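Local coordinates for MHC class I antigen (Ctenopharyngodon idella, PDB 5H5Z), which binds short peptides in a groove and, together with beta-2-microglobulin, probably displays them to T cells, at residues A[118-130]-A[143-157]. Residues are numbered along the deposited sequence; the frame is centred on the assembly and turned at random.
Sequences DFVSLDKNTLTWT and WEALAVAEQNKGYLE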
ATOM      1  N   ASP A 118      -4.849  18.267  -1.536  1.00 24.08           N
ATOM      2  CA  ASP A 118      -3.799  18.968  -2.300  1.00 23.12           C
ATOM      3  C   ASP A 118      -3.532  20.362  -1.747  1.00 25.61           C
ATOM      4  O   ASP A 118      -4.472  21.119  -1.468  1.00 26.36           O
ATOM      5  CB  ASP A 118      -4.181  19.095  -3.778  1.00 27.22           C
ATOM      6  CG  ASP A 118      -4.109  17.777  -4.529  1.00 30.01           C
ATOM      7  OD1 ASP A 118      -3.633  16.769  -3.967  1.00 32.69           O
ATOM      8  OD2 ASP A 118      -4.526  17.755  -5.703  1.00 33.89           O
ATOM      9  N   PHE A 119      -2.253  20.690  -1.584  1.00 24.12           N
ATOM     10  CA  PHE A 119      -1.844  22.025  -1.143  1.00 23.92           C
ATOM     11  C   PHE A 119      -1.011  22.692  -2.247  1.00 25.00           C
ATOM     12  O   PHE A 119      -1.464  23.659  -2.860  1.00 23.78           O
ATOM     13  CB  PHE A 119      -1.087  21.945   0.190  1.00 25.30           C
ATOM     14  CG  PHE A 119      -0.797  23.286   0.818  1.00 28.10           C
ATOM     15  CD1 PHE A 119      -1.792  23.989   1.491  1.00 27.34           C
ATOM     16  CD2 PHE A 119       0.483  23.842   0.749  1.00 27.78           C
ATOM     17  CE1 PHE A 119      -1.524  25.221   2.075  1.00 25.94           C
ATOM     18  CE2 PHE A 119       0.759  25.072   1.336  1.00 30.23           C
ATOM     19  CZ  PHE A 119      -0.244  25.761   2.002  1.00 30.74           C
ATOM     20  N   VAL A 120       0.189  22.168  -2.512  1.00 24.00           N
ATOM     21  CA  VAL A 120       0.995  22.604  -3.662  1.00 21.24           C
ATOM     22  C   VAL A 120       1.593  21.395  -4.397  1.00 19.62           C
ATOM     23  O   VAL A 120       1.942  20.389  -3.776  1.00 21.93           O
ATOM     24  CB  VAL A 120       2.143  23.590  -3.288  1.00 20.91           C
ATOM     25  CG1 VAL A 120       1.603  24.949  -2.869  1.00 24.15           C
ATOM     26  CG2 VAL A 120       3.053  23.009  -2.210  1.00 22.58           C
ATOM     27  N   SER A 121       1.699  21.509  -5.720  1.00 21.72           N
ATOM     28  CA  SER A 121       2.232  20.441  -6.566  1.00 22.21           C
ATOM     29  C   SER A 121       3.237  21.037  -7.535  1.00 23.18           C
ATOM     30  O   SER A 121       3.008  22.117  -8.094  1.00 21.81           O
ATOM     31  CB  SER A 121       1.111  19.760  -7.361  1.00 27.14           C
ATOM     32  OG  SER A 121       0.039  19.379  -6.525  1.00 30.01           O
ATOM     33  N   LEU A 122       4.349  20.336  -7.737  1.00 22.66           N
ATOM     34  CA  LEU A 122       5.365  20.805  -8.659  1.00 21.53           C
ATOM     35  C   LEU A 122       4.965  20.558 -10.105  1.00 23.65           C
ATOM     36  O   LEU A 122       4.594  19.442 -10.480  1.00 24.96           O
ATOM     37  CB  LEU A 122       6.719  20.132  -8.374  1.00 22.25           C
ATOM     38  CG  LEU A 122       7.890  20.408  -9.332  1.00 21.64           C
ATOM     39  CD1 LEU A 122       8.266  21.884  -9.343  1.00 23.70           C
ATOM     40  CD2 LEU A 122       9.094  19.546  -8.974  1.00 23.47           C
ATOM     41  N   ASP A 123       5.035  21.614 -10.906  1.00 27.22           N
ATOM     42  CA  ASP A 123       5.103  21.477 -12.350  1.00 34.11           C
ATOM     43  C   ASP A 123       6.566  21.691 -12.736  1.00 35.49           C
ATOM     44  O   ASP A 123       7.051  22.830 -12.755  1.00 37.26           O
ATOM     45  CB  ASP A 123       4.200  22.502 -13.041  1.00 35.29           C
ATOM     46  CG  ASP A 123       4.150  22.322 -14.554  1.00 46.70           C
ATOM     47  OD1 ASP A 123       5.129  21.819 -15.146  1.00 49.74           O
ATOM     48  OD2 ASP A 123       3.127  22.698 -15.158  1.00 49.70           O
ATOM     49  N   LYS A 124       7.279  20.605 -13.027  1.00 31.64           N
ATOM     50  CA  LYS A 124       8.714  20.730 -13.312  1.00 37.88           C
ATOM     51  C   LYS A 124       9.030  21.078 -14.776  1.00 38.95           C
ATOM     52  O   LYS A 124      10.199  21.204 -15.154  1.00 47.57           O
ATOM     53  CB  LYS A 124       9.519  19.525 -12.789  1.00 40.46           C
ATOM     54  CG  LYS A 124       9.377  18.214 -13.545  1.00 39.92           C
ATOM     55  CD  LYS A 124      10.419  17.225 -13.036  1.00 44.33           C
ATOM     56  CE  LYS A 124      10.345  15.880 -13.743  1.00 40.12           C
ATOM     57  NZ  LYS A 124      10.757  15.956 -15.172  1.00 34.81           N
ATOM     58  N   ASN A 125       7.981  21.243 -15.582  1.00 41.84           N
ATOM     59  CA  ASN A 125       8.122  21.782 -16.933  1.00 42.48           C
ATOM     60  C   ASN A 125       8.210  23.308 -16.924  1.00 40.42           C
ATOM     61  O   ASN A 125       9.035  23.891 -17.629  1.00 42.59           O
ATOM     62  CB  ASN A 125       6.963  21.331 -17.827  1.00 48.96           C
ATOM     63  CG  ASN A 125       6.999  19.844 -18.135  1.00 40.96           C
ATOM     64  OD1 ASN A 125       7.953  19.141 -17.794  1.00 53.50           O
ATOM     65  ND2 ASN A 125       5.955  19.359 -18.792  1.00 42.28           N
ATOM     66  N   THR A 126       7.357  23.943 -16.121  1.00 38.25           N
ATOM     67  CA  THR A 126       7.302  25.402 -16.034  1.00 37.97           C
ATOM     68  C   THR A 126       8.066  25.944 -14.826  1.00 38.20           C
ATOM     69  O   THR A 126       8.172  27.162 -14.650  1.00 38.52           O
ATOM     70  CB  THR A 126       5.850  25.917 -15.967  1.00 40.68           C
ATOM     71  OG1 THR A 126       5.154  25.253 -14.903  1.00 38.45           O
ATOM     72  CG2 THR A 126       5.124  25.665 -17.284  1.00 42.60           C
ATOM     73  N   LEU A 127       8.590  25.037 -14.002  1.00 35.68           N
ATOM     74  CA  LEU A 127       9.307  25.396 -12.774  1.00 36.09           C
ATOM     75  C   LEU A 127       8.455  26.285 -11.868  1.00 33.79           C
ATOM     76  O   LEU A 127       8.920  27.297 -11.334  1.00 34.10           O
ATOM     77  CB  LEU A 127      10.665  26.041 -13.094  1.00 36.10           C
ATOM     78  CG  LEU A 127      11.731  25.099 -13.659  1.00 37.83           C
ATOM     79  CD1 LEU A 127      12.871  25.877 -14.298  1.00 46.56           C
ATOM     80  CD2 LEU A 127      12.248  24.174 -12.567  1.00 36.35           C
ATOM     81  N   THR A 128       7.193  25.891 -11.711  1.00 31.88           N
ATOM     82  CA  THR A 128       6.248  26.612 -10.871  1.00 28.24           C
ATOM     83  C   THR A 128       5.521  25.634  -9.956  1.00 29.42           C
ATOM     84  O   THR A 128       5.545  24.418 -10.182  1.00 29.84           O
ATOM     85  CB  THR A 128       5.206  27.390 -11.706  1.00 34.35           C
ATOM     86  OG1 THR A 128       4.535  26.491 -12.601  1.00 34.98           O
ATOM     87  CG2 THR A 128       5.869  28.516 -12.499  1.00 32.08           C
ATOM     88  N   TRP A 129       4.889  26.177  -8.921  1.00 28.08           N
ATOM     89  CA  TRP A 129       4.098  25.392  -7.987  1.00 27.38           C
ATOM     90  C   TRP A 129       2.620  25.696  -8.161  1.00 29.73           C
ATOM     91  O   TRP A 129       2.198  26.851  -8.072  1.00 28.48           O
ATOM     92  CB  TRP A 129       4.538  25.672  -6.550  1.00 27.60           C
ATOM     93  CG  TRP A 129       5.900  25.134  -6.266  1.00 28.52           C
ATOM     94  CD1 TRP A 129       7.094  25.788  -6.416  1.00 29.88           C
ATOM     95  CD2 TRP A 129       6.219  23.816  -5.812  1.00 25.16           C
ATOM     96  NE1 TRP A 129       8.135  24.959  -6.070  1.00 25.81           N
ATOM     97  CE2 TRP A 129       7.629  23.740  -5.700  1.00 23.41           C
ATOM     98  CE3 TRP A 129       5.452  22.690  -5.481  1.00 22.77           C
ATOM     99  CZ2 TRP A 129       8.285  22.585  -5.264  1.00 21.44           C
ATOM    100  CZ3 TRP A 129       6.101  21.540  -5.052  1.00 22.96           C
ATOM    101  CH2 TRP A 129       7.508  21.493  -4.954  1.00 23.34           C
ATOM    102  N   THR A 130       1.841  24.654  -8.424  1.00 26.32           N
ATOM    103  CA  THR A 130       0.394  24.788  -8.517  1.00 27.85           C
ATOM    104  C   THR A 130      -0.190  24.814  -7.111  1.00 26.83           C
ATOM    105  O   THR A 130      -0.022  23.863  -6.346  1.00 26.99           O
ATOM    106  CB  THR A 130      -0.221  23.646  -9.345  1.00 28.18           C
ATOM    107  OG1 THR A 130       0.398  23.626 -10.636  1.00 31.96           O
ATOM    108  CG2 THR A 130      -1.734  23.835  -9.513  1.00 28.26           C
ATOM    109  N   TRP A 143       8.128  30.024  -2.523  1.00 27.39           N
ATOM    110  CA  TRP A 143       8.940  28.956  -3.109  1.00 27.27           C
ATOM    111  C   TRP A 143       9.498  29.316  -4.481  1.00 28.56           C
ATOM    112  O   TRP A 143      10.625  28.943  -4.815  1.00 31.50           O
ATOM    113  CB  TRP A 143       8.150  27.652  -3.132  1.00 26.07           C
ATOM    114  CG  TRP A 143       8.144  26.979  -1.791  1.00 24.23           C
ATOM    115  CD1 TRP A 143       8.570  27.512  -0.602  1.00 28.53           C
ATOM    116  CD2 TRP A 143       7.677  25.663  -1.494  1.00 23.04           C
ATOM    117  NE1 TRP A 143       8.409  26.604   0.411  1.00 28.79           N
ATOM    118  CE2 TRP A 143       7.862  25.458  -0.106  1.00 26.64           C
ATOM    119  CE3 TRP A 143       7.132  24.628  -2.263  1.00 25.48           C
ATOM    120  CZ2 TRP A 143       7.521  24.263   0.527  1.00 24.93           C
ATOM    121  CZ3 TRP A 143       6.779  23.442  -1.630  1.00 25.08           C
ATOM    122  CH2 TRP A 143       6.975  23.271  -0.247  1.00 24.83           C
ATOM    123  N   GLU A 144       8.726  30.072  -5.255  1.00 30.66           N
ATOM    124  CA  GLU A 144       9.199  30.552  -6.550  1.00 32.15           C
ATOM    125  C   GLU A 144      10.332  31.592  -6.410  1.00 34.76           C
ATOM    126  O   GLU A 144      11.244  31.631  -7.238  1.00 37.09           O
ATOM    127  CB  GLU A 144       8.025  31.006  -7.430  1.00 31.63           C
ATOM    128  CG  GLU A 144       7.302  29.816  -8.053  1.00 33.44           C
ATOM    129  CD  GLU A 144       5.879  30.091  -8.525  1.00 30.97           C
ATOM    130  OE1 GLU A 144       5.505  31.260  -8.724  1.00 38.77           O
ATOM    131  OE2 GLU A 144       5.127  29.108  -8.713  1.00 37.14           O
ATOM    132  N   ALA A 145      10.299  32.386  -5.339  1.00 34.59           N
ATOM    133  CA  ALA A 145      11.394  33.315  -5.023  1.00 37.65           C
ATOM    134  C   ALA A 145      12.653  32.585  -4.547  1.00 35.18           C
ATOM    135  O   ALA A 145      13.771  33.039  -4.799  1.00 36.11           O
ATOM    136  CB  ALA A 145      10.951  34.336  -3.981  1.00 36.22           C
ATOM    137  N   LEU A 146      12.470  31.452  -3.870  1.00 31.63           N
ATOM    138  CA  LEU A 146      13.590  30.684  -3.316  1.00 28.63           C
ATOM    139  C   LEU A 146      14.125  29.595  -4.257  1.00 29.91           C
ATOM    140  O   LEU A 146      15.020  28.832  -3.877  1.00 30.31           O
ATOM    141  CB  LEU A 146      13.218  30.091  -1.949  1.00 27.53           C
ATOM    142  CG  LEU A 146      12.989  31.087  -0.803  1.00 30.17           C
ATOM    143  CD1 LEU A 146      12.333  30.394   0.379  1.00 32.81           C
ATOM    144  CD2 LEU A 146      14.275  31.784  -0.371  1.00 32.94           C
ATOM    145  N   ALA A 147      13.582  29.544  -5.476  1.00 26.80           N
ATOM    146  CA  ALA A 147      13.974  28.575  -6.516  1.00 27.88           C
ATOM    147  C   ALA A 147      13.795  27.106  -6.110  1.00 27.25           C
ATOM    148  O   ALA A 147      14.547  26.221  -6.561  1.00 29.11           O
ATOM    149  CB  ALA A 147      15.395  28.841  -7.009  1.00 28.34           C
ATOM    150  N   VAL A 148      12.779  26.854  -5.285  1.00 29.59           N
ATOM    151  CA  VAL A 148      12.487  25.517  -4.761  1.00 28.65           C
ATOM    152  C   VAL A 148      12.176  24.519  -5.880  1.00 26.39           C
ATOM    153  O   VAL A 148      12.630  23.376  -5.827  1.00 25.93           O
ATOM    154  CB  VAL A 148      11.338  25.545  -3.719  1.00 28.72           C
ATOM    155  CG1 VAL A 148      10.964  24.135  -3.277  1.00 25.83           C
ATOM    156  CG2 VAL A 148      11.737  26.379  -2.510  1.00 27.79           C
ATOM    157  N   ALA A 149      11.415  24.955  -6.886  1.00 25.42           N
ATOM    158  CA  ALA A 149      11.090  24.111  -8.046  1.00 25.50           C
ATOM    159  C   ALA A 149      12.348  23.642  -8.769  1.00 24.97           C
ATOM    160  O   ALA A 149      12.472  22.470  -9.147  1.00 22.97           O
ATOM    161  CB  ALA A 149      10.182  24.856  -9.010  1.00 27.60           C
ATOM    162  N   GLU A 150      13.286  24.564  -8.958  1.00 26.83           N
ATOM    163  CA  GLU A 150      14.551  24.235  -9.602  1.00 27.42           C
ATOM    164  C   GLU A 150      15.323  23.165  -8.827  1.00 24.61           C
ATOM    165  O   GLU A 150      15.834  22.210  -9.429  1.00 26.45           O
ATOM    166  CB  GLU A 150      15.403  25.495  -9.799  1.00 27.53           C
ATOM    167  CG  GLU A 150      14.937  26.413 -10.927  1.00 31.81           C
ATOM    168  CD  GLU A 150      13.813  27.363 -10.531  1.00 34.72           C
ATOM    169  OE1 GLU A 150      13.222  27.202  -9.440  1.00 35.82           O
ATOM    170  OE2 GLU A 150      13.518  28.284 -11.322  1.00 39.39           O
ATOM    171  N   GLN A 151      15.399  23.321  -7.502  1.00 23.88           N
ATOM    172  CA  GLN A 151      16.126  22.372  -6.654  1.00 22.76           C
ATOM    173  C   GLN A 151      15.479  21.000  -6.746  1.00 22.91           C
ATOM    174  O   GLN A 151      16.162  19.989  -6.940  1.00 21.31           O
ATOM    175  CB  GLN A 151      16.165  22.840  -5.195  1.00 25.70           C
ATOM    176  CG  GLN A 151      17.207  22.136  -4.322  1.00 27.45           C
ATOM    177  CD  GLN A 151      16.813  20.734  -3.878  1.00 27.84           C
ATOM    178  OE1 GLN A 151      17.671  19.853  -3.738  1.00 29.81           O
ATOM    179  NE2 GLN A 151      15.520  20.517  -3.647  1.00 26.21           N
ATOM    180  N   ASN A 152      14.154  20.991  -6.605  1.00 22.56           N
ATOM    181  CA  ASN A 152      13.365  19.771  -6.632  1.00 20.53           C
ATOM    182  C   ASN A 152      13.477  19.047  -7.973  1.00 20.62           C
ATOM    183  O   ASN A 152      13.670  17.835  -8.000  1.00 23.80           O
ATOM    184  CB  ASN A 152      11.897  20.088  -6.324  1.00 21.58           C
ATOM    185  CG  ASN A 152      11.636  20.368  -4.849  1.00 21.74           C
ATOM    186  OD1 ASN A 152      10.486  20.499  -4.454  1.00 22.68           O
ATOM    187  ND2 ASN A 152      12.689  20.449  -4.031  1.00 21.11           N
ATOM    188  N   LYS A 153      13.361  19.792  -9.073  1.00 20.08           N
ATOM    189  CA  LYS A 153      13.588  19.245 -10.419  1.00 20.71           C
ATOM    190  C   LYS A 153      14.991  18.649 -10.563  1.00 22.04           C
ATOM    191  O   LYS A 153      15.149  17.549 -11.114  1.00 21.75           O
ATOM    192  CB  LYS A 153      13.336  20.316 -11.487  1.00 24.80           C
ATOM    193  CG  LYS A 153      13.625  19.890 -12.920  1.00 28.75           C
ATOM    194  CD  LYS A 153      13.583  21.091 -13.853  1.00 35.52           C
ATOM    195  CE  LYS A 153      14.028  20.747 -15.266  1.00 41.29           C
ATOM    196  NZ  LYS A 153      12.999  19.967 -16.008  1.00 39.64           N
ATOM    197  N   GLY A 154      16.003  19.367 -10.070  1.00 20.82           N
ATOM    198  CA  GLY A 154      17.376  18.857 -10.067  1.00 21.20           C
ATOM    199  C   GLY A 154      17.485  17.526  -9.344  1.00 21.89           C
ATOM    200  O   GLY A 154      18.084  16.572  -9.856  1.00 23.75           O
ATOM    201  N   TYR A 155      16.903  17.460  -8.147  1.00 22.12           N
ATOM    202  CA  TYR A 155      16.859  16.215  -7.387  1.00 20.90           C
ATOM    203  C   TYR A 155      16.151  15.083  -8.145  1.00 20.22           C
ATOM    204  O   TYR A 155      16.672  13.964  -8.239  1.00 19.07           O
ATOM    205  CB  TYR A 155      16.196  16.416  -6.013  1.00 20.95           C
ATOM    206  CG  TYR A 155      15.916  15.097  -5.333  1.00 19.92           C
ATOM    207  CD1 TYR A 155      16.918  14.431  -4.619  1.00 20.73           C
ATOM    208  CD2 TYR A 155      14.665  14.479  -5.453  1.00 20.22           C
ATOM    209  CE1 TYR A 155      16.675  13.204  -4.025  1.00 19.62           C
ATOM    210  CE2 TYR A 155      14.415  13.252  -4.868  1.00 20.68           C
ATOM    211  CZ  TYR A 155      15.418  12.623  -4.152  1.00 21.04           C
ATOM    212  OH  TYR A 155      15.164  11.410  -3.564  1.00 20.46           O
ATOM    213  N   LEU A 156      14.961  15.368  -8.671  1.00 20.26           N
ATOM    214  CA  LEU A 156      14.151  14.329  -9.322  1.00 18.25           C
ATOM    215  C   LEU A 156      14.816  13.737 -10.562  1.00 20.22           C
ATOM    216  O   LEU A 156      14.786  12.522 -10.778  1.00 21.71           O
ATOM    217  CB  LEU A 156      12.766  14.872  -9.694  1.00 19.61           C
ATOM    218  CG  LEU A 156      11.795  15.175  -8.550  1.00 19.06           C
ATOM    219  CD1 LEU A 156      10.542  15.845  -9.103  1.00 19.55           C
ATOM    220  CD2 LEU A 156      11.434  13.923  -7.766  1.00 18.52           C
ATOM    221  N   GLU A 157      15.407  14.599 -11.377  1.00 20.56           N
ATOM    222  CA  GLU A 157      15.959  14.187 -12.664  1.00 23.50           C
ATOM    223  C   GLU A 157      17.383  13.646 -12.564  1.00 24.63           C
ATOM    224  O   GLU A 157      17.847  12.953 -13.468  1.00 26.59           O
ATOM    225  CB  GLU A 157      15.890  15.339 -13.668  1.00 23.81           C
ATOM    226  CG  GLU A 157      14.462  15.771 -13.972  1.00 25.15           C
ATOM    227  CD  GLU A 157      14.366  16.906 -14.970  1.00 30.05           C
ATOM    228  OE1 GLU A 157      15.409  17.449 -15.380  1.00 32.39           O
ATOM    229  OE2 GLU A 157      13.231  17.256 -15.350  1.00 33.67           O
TER
HETATM  230  O   HOH W   1      10.690  28.451  -9.345  1.00 36.15           O
HETATM  231  O   HOH W   2      10.042  27.281  -6.918  1.00 30.09           O
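At the outer edge of the MHC peptide-groove floor, W129 on the last strand packs beneath the kinked alpha-2 helix, with W143 and A149 on the two sides of the kink. W143 meets it T-shaped: its CE3 edge stands over the middle of the W129 indole, above the bond shared by its two rings, 3.6 Å from CE2, six-membered rings at 70°. The opposite face receives L122 CD1 toward its rim. A tryptophan suits position 143: its carbon edge packs on W129 while NE1 hydrogen-bonds the backbone of the bound peptide.

A Schellman motif at A147 ends helix 134-145, and helix 148-170 restarts. A water sits at this kink, accepting from A149 N (2.7 Å) and, weakly, from W129 NE1. A149 suits the place where the backbones come nearest, its CA 5.2 Å from L127 CA; its methyl fits against L122 CD1 and W129 NE1. E144, extended beyond CG, brings OE2 to W129 N (2.9 Å), a nearly straight bond (174°) using the anti lone pair; K140 shares this oxygen.

The hairpin tip, 123-128, closes with a G1 bulge in which L127 and T128 both face D123. On the helix, E157 OE2 accepts from K124 NZ (anti lone pair) and K153 NZ (syn side), each at 2.8 Å, tying hairpin to helix through one oxygen. Bent at chi4 (74°), K153 also gives NZ to K124 O (3.2 Å).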